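Local coordinates for protein prolyl-tRNA synthetase (Giardia lamblia ATCC 50803, PDB 3IAL) that probably catalyses the ATP-dependent attachment of L-proline to its cognate tRNA, by way of a prolyl-adenylate intermediate, at residues L291-P294 and A298-H301. Residues are numbered along the deposited sequence; the frame is centred on the assembly and turned at random.
Sequences LVLP and APIH
Leu293 reaches across to Ala298 and Pro299 in the linker between helix 276-285 and strand 302-307; Leu293 and Ala298 share the greater part of this small buried contact. The CA-CB bond of Leu293 points toward 298-301. With CG beside the backbone N, anti to the carbonyl carbon (chi1 -58°), and chi2 near 173°, methyl CD1 reaches the start of the other segment. There CD1 meets Ala298 CA at 3.9 Å and also lies 3.9 Å from Pro299 CD, the leucine and the proline ring crossing at about a right angle. Nearer the backbone, Leu293 CB is 4.2 Å from Ala298 CB; alanine's small methyl is consistent with the close approach of Leu293 CA and Ala298 CA, 5.6 Å apart. A branched leucine suits the spot because it supplies apolar surface to both partners, while the rigid ring of Pro299 offers an apolar CD where another residue would have an N-H.

The CA-CB bond of Pro294 points away from 298-301, and its carbonyl approaches instead: Pro294 O stands 3.3 Å from Ala298 N and 3.9 Å from Ala298 CB. With only three residues between the segments, the chain folds back on itself here.

Tyr53 of helix 52-71 touches both Leu293 and Pro299. Leu293 also packs on Leu282 of helix 276-285, in the class II catalytic core, and backbone bonding of His301 with Leu364 leads the linker into the anticodon-binding domain's sheet, beside strand 364-369.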
ATOM      1  N   LEU B 291      19.235  12.716  10.824  1.00 24.10           N
ATOM      2  CA  LEU B 291      17.802  12.631  11.001  1.00 25.69           C
ATOM      3  C   LEU B 291      17.419  12.589  12.473  1.00 26.95           C
ATOM      4  O   LEU B 291      18.198  12.156  13.314  1.00 27.08           O
ATOM      5  CB  LEU B 291      17.231  11.378  10.309  1.00 25.28           C
ATOM      6  CG  LEU B 291      17.466  11.229   8.803  1.00 24.62           C
ATOM      7  CD1 LEU B 291      16.933   9.898   8.308  1.00 21.78           C
ATOM      8  CD2 LEU B 291      16.844  12.381   8.031  1.00 20.90           C
ATOM      9  N   VAL B 292      16.205  13.051  12.746  1.00 27.09           N
ATOM     10  CA  VAL B 292      15.566  12.981  14.050  1.00 27.84           C
ATOM     11  C   VAL B 292      14.100  12.637  13.744  1.00 28.23           C
ATOM     12  O   VAL B 292      13.319  13.509  13.404  1.00 28.65           O
ATOM     13  CB  VAL B 292      15.661  14.345  14.777  1.00 30.36           C
ATOM     14  CG1 VAL B 292      14.833  14.356  16.054  1.00 23.16           C
ATOM     15  CG2 VAL B 292      17.138  14.714  15.059  1.00 30.94           C
ATOM     16  N   LEU B 293      13.739  11.362  13.861  1.00 28.77           N
ATOM     17  CA  LEU B 293      12.461  10.864  13.348  1.00 30.35           C
ATOM     18  C   LEU B 293      11.353  10.848  14.400  1.00 29.90           C
ATOM     19  O   LEU B 293      11.538  10.298  15.482  1.00 29.40           O
ATOM     20  CB  LEU B 293      12.633   9.441  12.796  1.00 28.83           C
ATOM     21  CG  LEU B 293      13.671   9.270  11.689  1.00 29.46           C
ATOM     22  CD1 LEU B 293      13.850   7.786  11.367  1.00 30.30           C
ATOM     23  CD2 LEU B 293      13.270  10.054  10.440  1.00 26.58           C
ATOM     24  N   PRO B 294      10.189  11.428  14.074  1.00 29.00           N
ATOM     25  CA  PRO B 294       9.006  11.160  14.880  1.00 27.99           C
ATOM     26  C   PRO B 294       8.708   9.652  14.906  1.00 29.20           C
ATOM     27  O   PRO B 294       9.014   8.956  13.924  1.00 29.33           O
ATOM     28  CB  PRO B 294       7.905  11.914  14.146  1.00 28.75           C
ATOM     29  CG  PRO B 294       8.607  12.966  13.361  1.00 30.20           C
ATOM     30  CD  PRO B 294       9.903  12.348  12.960  1.00 29.79           C
ATOM     31  N   ALA B 298       9.652   6.158  12.319  1.00 30.65           N
ATOM     32  CA  ALA B 298      10.920   5.529  12.686  1.00 31.31           C
ATOM     33  C   ALA B 298      10.827   4.033  12.390  1.00 31.22           C
ATOM     34  O   ALA B 298      10.024   3.334  13.018  1.00 29.94           O
ATOM     35  CB  ALA B 298      11.226   5.754  14.171  1.00 30.63           C
ATOM     36  N   PRO B 299      11.634   3.529  11.437  1.00 31.26           N
ATOM     37  CA  PRO B 299      11.630   2.072  11.233  1.00 31.38           C
ATOM     38  C   PRO B 299      12.025   1.290  12.495  1.00 31.29           C
ATOM     39  O   PRO B 299      11.554   0.173  12.693  1.00 31.47           O
ATOM     40  CB  PRO B 299      12.652   1.872  10.104  1.00 30.70           C
ATOM     41  CG  PRO B 299      12.620   3.151   9.355  1.00 32.46           C
ATOM     42  CD  PRO B 299      12.484   4.202  10.439  1.00 32.23           C
ATOM     43  N   ILE B 300      12.869   1.893  13.334  1.00 32.24           N
ATOM     44  CA  ILE B 300      13.219   1.358  14.646  1.00 32.54           C
ATOM     45  C   ILE B 300      12.977   2.448  15.683  1.00 32.57           C
ATOM     46  O   ILE B 300      13.655   3.469  15.672  1.00 34.20           O
ATOM     47  CB  ILE B 300      14.709   0.942  14.677  1.00 36.52           C
ATOM     48  CG1 ILE B 300      14.929  -0.321  13.841  1.00 39.62           C
ATOM     49  CG2 ILE B 300      15.193   0.712  16.110  1.00 37.77           C
ATOM     50  CD1 ILE B 300      16.377  -0.509  13.413  1.00 44.80           C
ATOM     51  N   HIS B 301      12.001   2.253  16.564  1.00 31.86           N
ATOM     52  CA  HIS B 301      11.754   3.208  17.647  1.00 32.76           C
ATOM     53  C   HIS B 301      12.923   3.248  18.630  1.00 32.52           C
ATOM     54  O   HIS B 301      13.264   4.301  19.161  1.00 33.69           O
ATOM     55  CB  HIS B 301      10.513   2.824  18.450  1.00 33.49           C
ATOM     56  CG  HIS B 301       9.218   3.022  17.730  1.00 36.52           C
ATOM     57  ND1 HIS B 301       8.313   1.999  17.541  1.00 35.53           N
ATOM     58  CD2 HIS B 301       8.656   4.125  17.184  1.00 36.89           C
ATOM     59  CE1 HIS B 301       7.258   2.460  16.899  1.00 35.50           C
ATOM     60  NE2 HIS B 301       7.440   3.747  16.668  1.00 35.07           N
TER